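Local coordinates for oxysterol-binding protein homolog 3 (Saccharomyces cerevisiae, PDB 4IC4) that binds phosphatidylinositol 4-phosphate through its OSBP-related domain and carries lipids between membranes in a hydrophobic pocket, at residues K26-I34 with K300-I311; D134-E142 with A152-W160. All coordinates share one frame; numbering follows the deposited sequence.

Contact 1: residues K26-I34 with K300-I311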
loop_
_atom_site.group_PDB
_atom_site.type_symbol
_atom_site.label_atom_id
_atom_site.label_comp_id
_atom_site.label_asym_id
_atom_site.label_seq_id
_atom_site.Cartn_x
_atom_site.Cartn_y
_atom_site.Cartn_z
ATOM N N LYS A 26 22.382 11.989 5.032
ATOM C CA LYS A 26 21.852 12.326 6.383
ATOM C C LYS A 26 20.905 11.237 6.870
ATOM O O LYS A 26 20.838 10.154 6.287
ATOM C CB LYS A 26 21.117 13.668 6.344
ATOM C CG LYS A 26 19.896 13.682 5.435
ATOM C CD LYS A 26 19.260 15.065 5.377
ATOM C CE LYS A 26 18.778 15.523 6.746
ATOM N NZ LYS A 26 17.732 14.620 7.299
ATOM N N SER A 27 20.169 11.529 7.939
ATOM C CA SER A 27 19.230 10.566 8.502
ATOM C C SER A 27 18.310 11.223 9.523
ATOM O O SER A 27 18.495 12.386 9.886
ATOM C CB SER A 27 19.992 9.427 9.175
ATOM O OG SER A 27 20.774 9.918 10.249
ATOM N N VAL A 28 17.313 10.472 9.982
ATOM C CA VAL A 28 16.373 10.984 10.968
ATOM C C VAL A 28 15.919 9.894 11.931
ATOM O O VAL A 28 15.808 8.723 11.564
ATOM C CB VAL A 28 15.115 11.590 10.301
ATOM C CG1 VAL A 28 15.509 12.727 9.376
ATOM C CG2 VAL A 28 14.359 10.517 9.543
ATOM N N THR A 29 15.664 10.296 13.168
ATOM C CA THR A 29 15.197 9.380 14.196
ATOM C C THR A 29 13.694 9.228 14.003
ATOM O O THR A 29 12.973 10.223 13.946
ATOM C CB THR A 29 15.453 9.944 15.605
ATOM O OG1 THR A 29 16.854 10.193 15.772
ATOM C CG2 THR A 29 14.988 8.962 16.668
ATOM N N ARG A 30 13.227 7.990 13.888
ATOM C CA ARG A 30 11.802 7.743 13.708
ATOM C C ARG A 30 11.222 7.101 14.966
ATOM O O ARG A 30 11.940 6.453 15.738
ATOM C CB ARG A 30 11.572 6.867 12.474
ATOM C CG ARG A 30 12.029 7.552 11.186
ATOM C CD ARG A 30 11.832 6.679 9.953
ATOM N NE ARG A 30 12.409 7.312 8.772
ATOM C CZ ARG A 30 11.870 8.344 8.131
ATOM N NH1 ARG A 30 10.721 8.867 8.545
ATOM N NH2 ARG A 30 12.500 8.870 7.088
ATOM N N ARG A 31 9.925 7.285 15.178
ATOM C CA ARG A 31 9.284 6.753 16.374
ATOM C C ARG A 31 9.253 5.232 16.466
ATOM O O ARG A 31 9.368 4.682 17.560
ATOM C CB ARG A 31 7.869 7.334 16.527
ATOM C CG ARG A 31 6.917 7.079 15.366
ATOM C CD ARG A 31 5.651 7.910 15.524
ATOM N NE ARG A 31 4.641 7.542 14.538
ATOM C CZ ARG A 31 3.429 8.082 14.464
ATOM N NH1 ARG A 31 3.068 9.032 15.316
ATOM N NH2 ARG A 31 2.566 7.647 13.558
ATOM N N ASN A 32 9.107 4.557 15.329
ATOM C CA ASN A 32 9.079 3.094 15.297
ATOM C C ASN A 32 8.061 2.524 16.277
ATOM O O ASN A 32 8.232 1.417 16.792
ATOM C CB ASN A 32 10.465 2.534 15.636
ATOM C CG ASN A 32 11.527 2.975 14.653
ATOM O OD1 ASN A 32 11.375 2.807 13.445
ATOM N ND2 ASN A 32 12.614 3.541 15.166
ATOM N N ASP A 33 6.997 3.280 16.524
ATOM C CA ASP A 33 5.980 2.853 17.472
ATOM C C ASP A 33 4.789 3.797 17.388
ATOM O O ASP A 33 4.891 4.897 16.831
ATOM C CB ASP A 33 6.589 2.870 18.884
ATOM C CG ASP A 33 5.668 2.282 19.937
ATOM O OD1 ASP A 33 5.014 1.257 19.664
ATOM O OD2 ASP A 33 5.613 2.843 21.051
ATOM N N ILE A 34 3.657 3.354 17.924
ATOM C CA ILE A 34 2.439 4.156 17.949
ATOM C C ILE A 34 1.697 3.872 19.241
ATOM O O ILE A 34 1.933 2.850 19.894
ATOM C CB ILE A 34 1.459 3.815 16.799
ATOM C CG1 ILE A 34 1.180 2.307 16.780
ATOM C CG2 ILE A 34 1.995 4.335 15.483
ATOM C CD1 ILE A 34 -0.062 1.933 15.997
ATOM N N LYS A 300 7.041 -1.676 12.034
ATOM C CA LYS A 300 7.683 -0.429 12.412
ATOM C C LYS A 300 7.506 0.561 11.265
ATOM O O LYS A 300 7.308 1.750 11.491
ATOM C CB LYS A 300 9.166 -0.648 12.710
ATOM C CG LYS A 300 9.397 -1.311 14.051
ATOM C CD LYS A 300 10.873 -1.489 14.351
ATOM C CE LYS A 300 11.067 -2.126 15.718
ATOM N NZ LYS A 300 12.508 -2.326 16.030
ATOM N N PHE A 301 7.555 0.057 10.034
ATOM C CA PHE A 301 7.394 0.910 8.858
ATOM C C PHE A 301 5.996 1.540 8.873
ATOM O O PHE A 301 5.842 2.733 8.608
ATOM C CB PHE A 301 7.590 0.086 7.578
ATOM C CG PHE A 301 7.692 0.915 6.320
ATOM C CD1 PHE A 301 8.876 1.568 5.989
ATOM C CD2 PHE A 301 6.607 1.024 5.454
ATOM C CE1 PHE A 301 8.982 2.313 4.814
ATOM C CE2 PHE A 301 6.708 1.770 4.271
ATOM C CZ PHE A 301 7.895 2.411 3.954
ATOM N N THR A 302 4.979 0.743 9.193
ATOM C CA THR A 302 3.615 1.265 9.241
ATOM C C THR A 302 3.515 2.376 10.282
ATOM O O THR A 302 2.919 3.423 10.038
ATOM C CB THR A 302 2.593 0.185 9.644
ATOM O OG1 THR A 302 2.889 -1.042 8.970
ATOM C CG2 THR A 302 1.178 0.639 9.279
ATOM N N ALA A 303 4.096 2.128 11.452
ATOM C CA ALA A 303 4.064 3.087 12.546
ATOM C C ALA A 303 4.749 4.403 12.209
ATOM O O ALA A 303 4.448 5.438 12.807
ATOM C CB ALA A 303 4.699 2.469 13.788
ATOM N N ASN A 304 5.665 4.362 11.246
ATOM C CA ASN A 304 6.400 5.552 10.845
ATOM C C ASN A 304 5.753 6.360 9.731
ATOM O O ASN A 304 6.144 7.498 9.483
ATOM C CB ASN A 304 7.824 5.163 10.437
ATOM C CG ASN A 304 8.672 4.768 11.626
ATOM O OD1 ASN A 304 8.457 5.262 12.734
ATOM N ND2 ASN A 304 9.651 3.898 11.405
ATOM N N LEU A 305 4.756 5.777 9.075
ATOM C CA LEU A 305 4.073 6.440 7.968
ATOM C C LEU A 305 3.446 7.788 8.307
ATOM O O LEU A 305 3.580 8.755 7.551
ATOM C CB LEU A 305 2.982 5.519 7.407
ATOM C CG LEU A 305 3.430 4.269 6.643
ATOM C CD1 LEU A 305 2.239 3.342 6.471
ATOM C CD2 LEU A 305 4.026 4.661 5.294
ATOM N N ASN A 306 2.765 7.854 9.445
ATOM C CA ASN A 306 2.071 9.077 9.830
ATOM C C ASN A 306 2.856 10.014 10.731
ATOM O O ASN A 306 2.278 10.931 11.319
ATOM C CB ASN A 306 0.739 8.729 10.505
ATOM C CG ASN A 306 -0.306 9.819 10.336
ATOM O OD1 ASN A 306 -1.083 10.104 11.254
ATOM N ND2 ASN A 306 -0.343 10.423 9.155
ATOM N N GLU A 307 4.164 9.808 10.838
ATOM C CA GLU A 307 4.975 10.685 11.675
ATOM C C GLU A 307 5.529 11.875 10.900
ATOM O O GLU A 307 5.931 11.751 9.740
ATOM C CB GLU A 307 6.150 9.921 12.297
ATOM C CG GLU A 307 7.067 10.825 13.131
ATOM C CD GLU A 307 8.232 10.095 13.779
ATOM O OE1 GLU A 307 8.742 9.120 13.197
ATOM O OE2 GLU A 307 8.652 10.520 14.876
ATOM N N ILE A 308 5.531 13.034 11.553
ATOM C CA ILE A 308 6.083 14.243 10.965
ATOM C C ILE A 308 7.463 14.406 11.598
ATOM O O ILE A 308 7.576 14.595 12.811
ATOM C CB ILE A 308 5.220 15.484 11.291
ATOM C CG1 ILE A 308 3.855 15.364 10.611
ATOM C CG2 ILE A 308 5.930 16.751 10.827
ATOM C CD1 ILE A 308 2.902 16.490 10.953
ATOM N N THR A 309 8.509 14.297 10.786
ATOM C CA THR A 309 9.873 14.449 11.275
ATOM C C THR A 309 10.450 15.723 10.671
ATOM O O THR A 309 9.745 16.468 9.991
ATOM C CB THR A 309 10.777 13.273 10.842
ATOM O OG1 THR A 309 10.962 13.316 9.422
ATOM C CG2 THR A 309 10.158 11.936 11.240
ATOM N N GLU A 310 11.735 15.965 10.908
ATOM C CA GLU A 310 12.397 17.146 10.364
ATOM C C GLU A 310 12.366 17.127 8.834
ATOM O O GLU A 310 12.568 18.150 8.184
ATOM C CB GLU A 310 13.847 17.197 10.851
ATOM C CG GLU A 310 14.662 15.982 10.447
ATOM C CD GLU A 310 16.001 15.914 11.146
ATOM O OE1 GLU A 310 16.858 16.789 10.890
ATOM O OE2 GLU A 310 16.193 14.982 11.955
ATOM N N ILE A 311 12.121 15.958 8.254
ATOM C CA ILE A 311 12.068 15.857 6.803
ATOM C C ILE A 311 10.820 16.552 6.274
ATOM O O ILE A 311 10.872 17.280 5.284
ATOM C CB ILE A 311 12.033 14.383 6.343
ATOM C CG1 ILE A 311 13.360 13.701 6.676
ATOM C CG2 ILE A 311 11.751 14.311 4.841
ATOM C CD1 ILE A 311 13.388 12.235 6.331
HETATM O O HOH W 1 11.025 10.275 16.103
HETATM O O HOH W 2 16.297 12.876 13.774
HETATM O O HOH W 3 8.798 8.251 10.601
HETATM O O HOH W 4 8.225 10.861 8.425
HETATM O O HOH W 5 1.899 5.777 11.172
#
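The N-terminal arm of the OSBP-related domain, residues 26-34, turns at R31 and N32 as it lies against short helix 300-305 and the loop that leaves it, fixed mainly by these two residues. R31 grips A303 O side-on with two nitrogens, NE at 2.7 Å and NH2 at 3.0 Å, the oxygen lying close to the guanidinium plane. The same flat group carries E307 CB over one face, and its remaining nitrogen, NH1, forms a salt bridge with E331 of helix 325-331. E307 runs back along R31, CG anti to the backbone N (chi1 177°) and the chain extended beyond it; OE1 accepts from R31 N at 2.9 Å on the syn side, though tilted out of the carboxylate plane. One residue on, N304 and N32 clasp each other: N32 N meets the in-plane lone pair of N304 OD1, while N304 ND2 gives a nearly straight bond to N32 OD1 (2.9 Å, 171°) from above the plane of that carbonyl. Toward the chain start V28 CG1 packs on I311 CG1 (3.6 Å) and slides past E310, while I311 CD1 touches R30 NH2. Water 2 links the two segments, donating to E310 OE2 and accepting from T29 N at 2.7 Å.

Contact 2: residues D134-E142 with A152-W160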
loop_
_atom_site.group_PDB
_atom_site.type_symbol
_atom_site.label_atom_id
_atom_site.label_comp_id
_atom_site.label_asym_id
_atom_site.label_seq_id
_atom_site.Cartn_x
_atom_site.Cartn_y
_atom_site.Cartn_z
ATOM N N ASP A 134 17.293 6.727 3.909
ATOM C CA ASP A 134 17.969 5.505 4.329
ATOM C C ASP A 134 17.868 4.413 3.269
ATOM O O ASP A 134 18.720 3.527 3.206
ATOM C CB ASP A 134 17.384 4.993 5.647
ATOM C CG ASP A 134 15.889 4.756 5.567
ATOM O OD1 ASP A 134 15.443 3.642 5.911
ATOM O OD2 ASP A 134 15.162 5.688 5.164
ATOM N N MET A 135 16.828 4.470 2.442
ATOM C CA MET A 135 16.648 3.480 1.384
ATOM C C MET A 135 16.840 4.100 0.008
ATOM O O MET A 135 16.609 3.458 -1.018
ATOM C CB MET A 135 15.267 2.830 1.493
ATOM C CG MET A 135 15.128 1.947 2.728
ATOM S SD MET A 135 13.596 1.001 2.773
ATOM C CE MET A 135 12.510 2.194 3.508
ATOM N N GLY A 136 17.250 5.365 -0.000
ATOM C CA GLY A 136 17.509 6.071 -1.239
ATOM C C GLY A 136 16.338 6.373 -2.150
ATOM O O GLY A 136 16.541 6.601 -3.344
ATOM N N PHE A 137 15.118 6.394 -1.622
ATOM C CA PHE A 137 13.987 6.685 -2.491
ATOM C C PHE A 137 13.018 7.701 -1.922
ATOM O O PHE A 137 13.045 8.025 -0.735
ATOM C CB PHE A 137 13.224 5.394 -2.836
ATOM C CG PHE A 137 12.300 4.904 -1.743
ATOM C CD1 PHE A 137 11.031 5.458 -1.580
ATOM C CD2 PHE A 137 12.688 3.867 -0.897
ATOM C CE1 PHE A 137 10.161 4.986 -0.592
ATOM C CE2 PHE A 137 11.829 3.388 0.094
ATOM C CZ PHE A 137 10.562 3.946 0.248
ATOM N N ARG A 138 12.176 8.221 -2.800
ATOM C CA ARG A 138 11.145 9.156 -2.395
ATOM C C ARG A 138 9.906 8.738 -3.158
ATOM O O ARG A 138 9.987 8.226 -4.277
ATOM C CB ARG A 138 11.518 10.595 -2.738
ATOM C CG ARG A 138 11.589 10.895 -4.217
ATOM C CD ARG A 138 12.020 12.329 -4.431
ATOM N NE ARG A 138 12.006 12.703 -5.839
ATOM C CZ ARG A 138 12.512 13.838 -6.306
ATOM N NH1 ARG A 138 13.072 14.703 -5.473
ATOM N NH2 ARG A 138 12.454 14.108 -7.603
ATOM N N LEU A 139 8.757 8.954 -2.544
ATOM C CA LEU A 139 7.503 8.579 -3.155
ATOM C C LEU A 139 6.486 9.690 -2.985
ATOM O O LEU A 139 6.489 10.396 -1.976
ATOM C CB LEU A 139 6.997 7.295 -2.486
ATOM C CG LEU A 139 5.578 6.763 -2.692
ATOM C CD1 LEU A 139 5.543 5.295 -2.269
ATOM C CD2 LEU A 139 4.571 7.576 -1.886
ATOM N N ILE A 140 5.648 9.875 -3.998
ATOM C CA ILE A 140 4.563 10.838 -3.910
ATOM C C ILE A 140 3.313 10.108 -4.403
ATOM O O ILE A 140 3.376 9.302 -5.332
ATOM C CB ILE A 140 4.808 12.120 -4.754
ATOM C CG1 ILE A 140 3.609 13.062 -4.603
ATOM C CG2 ILE A 140 5.008 11.775 -6.219
ATOM C CD1 ILE A 140 3.329 13.494 -3.174
ATOM N N SER A 141 2.186 10.360 -3.749
ATOM C CA SER A 141 0.931 9.733 -4.126
ATOM C C SER A 141 -0.207 10.734 -3.978
ATOM O O SER A 141 -0.108 11.697 -3.212
ATOM C CB SER A 141 0.667 8.497 -3.259
ATOM O OG SER A 141 0.533 8.823 -1.885
ATOM N N GLU A 142 -1.286 10.499 -4.712
ATOM C CA GLU A 142 -2.436 11.390 -4.682
ATOM C C GLU A 142 -3.704 10.630 -5.055
ATOM O O GLU A 142 -3.670 9.729 -5.893
ATOM C CB GLU A 142 -2.196 12.540 -5.676
ATOM C CG GLU A 142 -3.311 13.571 -5.773
ATOM C CD GLU A 142 -2.914 14.809 -6.582
ATOM O OE1 GLU A 142 -2.118 14.685 -7.537
ATOM O OE2 GLU A 142 -3.415 15.910 -6.269
ATOM N N ALA A 152 -2.846 7.324 -7.382
ATOM C CA ALA A 152 -1.662 7.323 -8.234
ATOM C C ALA A 152 -0.407 7.418 -7.387
ATOM O O ALA A 152 -0.358 8.190 -6.423
ATOM C CB ALA A 152 -1.727 8.485 -9.220
ATOM N N PHE A 153 0.600 6.628 -7.749
ATOM C CA PHE A 153 1.871 6.583 -7.027
ATOM C C PHE A 153 3.063 6.676 -7.965
ATOM O O PHE A 153 3.045 6.119 -9.063
ATOM C CB PHE A 153 2.013 5.264 -6.256
ATOM C CG PHE A 153 1.016 5.085 -5.153
ATOM C CD1 PHE A 153 1.371 5.324 -3.828
ATOM C CD2 PHE A 153 -0.286 4.693 -5.439
ATOM C CE1 PHE A 153 0.433 5.179 -2.804
ATOM C CE2 PHE A 153 -1.226 4.546 -4.424
ATOM C CZ PHE A 153 -0.863 4.792 -3.106
ATOM N N PHE A 154 4.098 7.375 -7.520
ATOM C CA PHE A 154 5.336 7.493 -8.276
ATOM C C PHE A 154 6.481 7.454 -7.275
ATOM O O PHE A 154 6.629 8.365 -6.462
ATOM C CB PHE A 154 5.390 8.795 -9.075
ATOM C CG PHE A 154 6.623 8.927 -9.936
ATOM C CD1 PHE A 154 7.010 7.888 -10.779
ATOM C CD2 PHE A 154 7.384 10.090 -9.914
ATOM C CE1 PHE A 154 8.142 8.009 -11.592
ATOM C CE2 PHE A 154 8.516 10.223 -10.723
ATOM C CZ PHE A 154 8.893 9.178 -11.563
ATOM N N ALA A 155 7.272 6.386 -7.327
ATOM C CA ALA A 155 8.410 6.212 -6.426
ATOM C C ALA A 155 9.682 6.294 -7.254
ATOM O O ALA A 155 9.751 5.714 -8.339
ATOM C CB ALA A 155 8.324 4.858 -5.725
ATOM N N GLU A 156 10.679 7.013 -6.742
ATOM C CA GLU A 156 11.944 7.184 -7.452
ATOM C C GLU A 156 13.166 6.942 -6.589
ATOM O O GLU A 156 13.221 7.374 -5.436
ATOM C CB GLU A 156 12.081 8.603 -7.996
ATOM C CG GLU A 156 10.889 9.168 -8.699
ATOM C CD GLU A 156 11.110 10.625 -9.044
ATOM O OE1 GLU A 156 11.846 10.900 -10.017
ATOM O OE2 GLU A 156 10.567 11.491 -8.328
ATOM N N HIS A 157 14.152 6.292 -7.198
ATOM C CA HIS A 157 15.440 5.971 -6.595
ATOM C C HIS A 157 16.424 6.321 -7.708
ATOM O O HIS A 157 16.024 6.482 -8.861
ATOM C CB HIS A 157 15.494 4.473 -6.273
ATOM C CG HIS A 157 16.767 4.022 -5.624
ATOM N ND1 HIS A 157 17.930 3.804 -6.330
ATOM C CD2 HIS A 157 17.043 3.701 -4.336
ATOM C CE1 HIS A 157 18.866 3.363 -5.507
ATOM N NE2 HIS A 157 18.353 3.292 -4.292
ATOM N N LEU A 158 17.701 6.461 -7.377
ATOM C CA LEU A 158 18.685 6.777 -8.402
ATOM C C LEU A 158 18.732 5.701 -9.486
ATOM O O LEU A 158 18.944 6.002 -10.665
ATOM C CB LEU A 158 20.080 6.907 -7.780
ATOM C CG LEU A 158 21.248 7.041 -8.765
ATOM C CD1 LEU A 158 21.160 8.380 -9.472
ATOM C CD2 LEU A 158 22.569 6.923 -8.023
ATOM N N ASP A 159 18.501 4.451 -9.094
ATOM C CA ASP A 159 18.600 3.341 -10.038
ATOM C C ASP A 159 17.308 2.691 -10.527
ATOM O O ASP A 159 17.351 1.766 -11.335
ATOM C CB ASP A 159 19.517 2.268 -9.448
ATOM C CG ASP A 159 20.844 2.834 -8.979
ATOM O OD1 ASP A 159 21.436 3.647 -9.719
ATOM O OD2 ASP A 159 21.293 2.468 -7.874
ATOM N N TRP A 160 16.165 3.162 -10.045
ATOM C CA TRP A 160 14.887 2.599 -10.467
ATOM C C TRP A 160 13.753 3.528 -10.096
ATOM O O TRP A 160 13.905 4.420 -9.265
ATOM C CB TRP A 160 14.634 1.226 -9.816
ATOM C CG TRP A 160 14.744 1.212 -8.303
ATOM C CD1 TRP A 160 15.823 0.812 -7.567
ATOM C CD2 TRP A 160 13.749 1.635 -7.355
ATOM N NE1 TRP A 160 15.565 0.959 -6.223
ATOM C CE2 TRP A 160 14.301 1.462 -6.065
ATOM C CE3 TRP A 160 12.447 2.145 -7.471
ATOM C CZ2 TRP A 160 13.598 1.783 -4.895
ATOM C CZ3 TRP A 160 11.746 2.465 -6.303
ATOM C CH2 TRP A 160 12.327 2.282 -5.034
HETATM O O HOH W 6 18.820 6.791 -4.715
HETATM O O HOH W 7 10.990 13.561 -10.406
#
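R138 and E156 lie side by side and point the same way, their guanidinium and carboxylate planes 52° apart. R138 NE forms a salt bridge with E156 OE2 at 3.1 Å; the oxygen sits near the guanidinium plane but is met from above its own carboxylate plane, and a weak bond from NH2 reaches the same atom. Water 7 ties R138 NH2 to E156 OE1, and the guanidinium also makes a cation-pi contact with W382. On the other face of the sheet, F153 turns one face of its ring to S141, whose CB stands 3.3 Å from CD1, while L139 CD2 lies at the ring's edge. S141 OG is hydrogen-bonded to F128 O of the adjoining strand. Strands 137-145 and 150-157 form an antiparallel beta hairpin in the barrel of the OSBP-related domain, and the pairs R138-E156, I140-F154 and E142-A152 are hydrogen-bonded. G136 and F137 form a G1 beta bulge opposite R132 of neighbouring strand 127-132. A chi1 of -179° sets the H157 ring opposite its own backbone N and CD2 3.1 Å from G136 O. D159 N, in the ring plane, donates to ND1 (2.9 Å, 174°). W160 NE1 lies over one face of that imidazole, toward its rim, and hydrogen-bonds to T86 OG1; water 6, centred over the opposite face, joins G136 O to L158 N.

In the fold
The centres of contacts 1 and 2 are 17 Å apart, and the two meet directly where F301 CE1 of helix 300-305 packs 3.8 Å from M135 CE, in the turn leading into strand 137-145. Strand 127-132 links them further: R30, F301 and L305 of contact 1 touch it, and it pairs with strand 137-145 of contact 2. In sequence, the whole hairpin falls between the two segments of contact 1, which are 266 residues apart. Contact 1 lies away from the phosphatidylinositol 4-phosphate site. Contact 2 comes nearer, the E142 side chain being about 11 Å from those of H146 and Q349, both of which bind that lipid.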